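Local coordinates for uncharacterized protein (Staphylococcus saprophyticus subsp. saprophyticus, PDB 3Q6A) that is of unknown function but has the helix-grip fold of the AHA1 family, related to Bet v 1-like proteins, at residues D[17-22]-D[117-122]. Sequence-based numbering, arbitrary orientation.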
# COMPACT_ATOMS: atom_id res chain seq x y z
N PHE D 17 -12.41 -13.28 3.70
CA PHE D 17 -13.77 -12.77 3.86
C PHE D 17 -14.03 -12.54 5.34
O PHE D 17 -14.51 -11.48 5.74
CB PHE D 17 -14.79 -13.78 3.31
CG PHE D 17 -16.23 -13.40 3.54
CD1 PHE D 17 -16.89 -12.53 2.67
CD2 PHE D 17 -16.92 -13.90 4.64
CE1 PHE D 17 -18.23 -12.18 2.90
CE2 PHE D 17 -18.26 -13.55 4.88
CZ PHE D 17 -18.91 -12.69 4.00
N GLU D 18 -13.69 -13.53 6.16
CA GLU D 18 -13.89 -13.44 7.60
C GLU D 18 -13.13 -12.29 8.23
O GLU D 18 -13.58 -11.71 9.23
CB GLU D 18 -13.47 -14.74 8.29
CG GLU D 18 -14.44 -15.91 8.10
CD GLU D 18 -15.83 -15.64 8.68
OE1 GLU D 18 -15.94 -15.30 9.88
OE2 GLU D 18 -16.81 -15.78 7.93
N ALA D 19 -11.96 -11.95 7.67
CA ALA D 19 -11.15 -10.87 8.19
C ALA D 19 -11.92 -9.55 8.22
O ALA D 19 -11.71 -8.72 9.12
CB ALA D 19 -9.86 -10.72 7.36
N PHE D 20 -12.80 -9.35 7.24
CA PHE D 20 -13.59 -8.11 7.17
C PHE D 20 -14.84 -8.15 8.06
O PHE D 20 -15.04 -7.27 8.90
CB PHE D 20 -14.06 -7.82 5.74
CG PHE D 20 -12.96 -7.34 4.79
CD1 PHE D 20 -12.16 -8.26 4.10
CD2 PHE D 20 -12.78 -5.98 4.55
CE1 PHE D 20 -11.18 -7.81 3.18
CE2 PHE D 20 -11.81 -5.52 3.64
CZ PHE D 20 -11.01 -6.44 2.95
N VAL D 21 -15.68 -9.17 7.87
CA VAL D 21 -16.94 -9.27 8.61
C VAL D 21 -16.88 -9.60 10.10
O VAL D 21 -17.80 -9.28 10.85
CB VAL D 21 -17.92 -10.28 7.95
CG1 VAL D 21 -18.12 -9.94 6.47
CG2 VAL D 21 -17.41 -11.71 8.11
N ASP D 22 -15.80 -10.25 10.54
CA ASP D 22 -15.68 -10.62 11.95
C ASP D 22 -15.21 -9.44 12.81
O ASP D 22 -14.06 -9.02 12.71
CB ASP D 22 -14.71 -11.78 12.11
CG ASP D 22 -14.71 -12.36 13.51
OD1 ASP D 22 -14.75 -11.58 14.49
OD2 ASP D 22 -14.67 -13.60 13.63
N SER D 117 -2.78 -3.70 1.79
CA SER D 117 -1.42 -4.11 2.16
C SER D 117 -1.42 -4.52 3.62
O SER D 117 -0.79 -5.49 4.00
CB SER D 117 -0.42 -2.96 1.95
OG SER D 117 -0.35 -2.64 0.58
N CYS D 118 -2.13 -3.76 4.44
CA CYS D 118 -2.25 -4.08 5.86
C CYS D 118 -2.98 -5.42 5.97
O CYS D 118 -2.65 -6.26 6.80
CB CYS D 118 -3.05 -3.01 6.59
SG CYS D 118 -2.21 -1.42 6.70
N LEU D 119 -3.99 -5.60 5.13
CA LEU D 119 -4.76 -6.85 5.12
C LEU D 119 -3.82 -8.04 4.85
O LEU D 119 -3.81 -9.03 5.60
CB LEU D 119 -5.84 -6.80 4.05
CG LEU D 119 -6.61 -8.10 3.83
CD1 LEU D 119 -7.42 -8.44 5.08
CD2 LEU D 119 -7.47 -7.99 2.60
N LYS D 120 -3.04 -7.93 3.78
CA LYS D 120 -2.12 -8.98 3.36
C LYS D 120 -1.13 -9.36 4.46
O LYS D 120 -0.91 -10.56 4.75
CB LYS D 120 -1.39 -8.53 2.09
CG LYS D 120 -0.42 -9.57 1.50
CD LYS D 120 0.32 -9.01 0.29
CE LYS D 120 1.29 -10.04 -0.32
NZ LYS D 120 0.59 -11.22 -0.96
N VAL D 121 -0.56 -8.35 5.10
CA VAL D 121 0.39 -8.59 6.18
C VAL D 121 -0.27 -9.27 7.39
O VAL D 121 0.30 -10.19 7.98
CB VAL D 121 1.03 -7.29 6.66
CG1 VAL D 121 1.98 -7.57 7.81
CG2 VAL D 121 1.77 -6.63 5.50
N TYR D 122 -1.45 -8.80 7.75
CA TYR D 122 -2.16 -9.36 8.90
C TYR D 122 -2.50 -10.85 8.70
O TYR D 122 -2.31 -11.66 9.61
CB TYR D 122 -3.43 -8.55 9.18
CG TYR D 122 -4.41 -9.19 10.14
CD1 TYR D 122 -4.06 -9.43 11.47
CD2 TYR D 122 -5.69 -9.56 9.72
CE1 TYR D 122 -4.96 -10.04 12.36
CE2 TYR D 122 -6.60 -10.17 10.60
CZ TYR D 122 -6.22 -10.40 11.92
OH TYR D 122 -7.09 -11.03 12.80
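A19 and F20, on the last turn of helix 13-21, receive the two methyl branches of L119, one each, in a small, wholly apolar contact that buries 137 Å² over both sides. A19 comes first: its methyl points at the long helix, and CB lies 4.0 Å from CD1 of L119. The CA atoms of A19 and L119 are the nearest such pair across the two segments, 8.1 Å apart. F20 follows with the far end of its ring. Its CG stands opposite the carbonyl carbon (chi1 -73°), and although the CB bond does not aim at the other helix, the ring swings its CE1 corner to 3.8 Å from CD2 of L119, with CZ almost as near. The two side chains cross at about a right angle. With CG anti to the backbone N (chi1 173°), L119 extends toward the short helix, and chi2 of 66° turns CD1 to A19 and CD2 to F20. No hydrogen bond links the segments, so van der Waals contact alone joins them here. F20 also meets F29 edge-to-face and touches F81, I68 and M115, while A19 reaches L123. The short helix thus packs against both the antiparallel sheet and the long C-terminal helix, as in the helix-grip fold of Bet v 1-like proteins; farther round that helix, S117 and V121 pack on their counterparts in the second subunit.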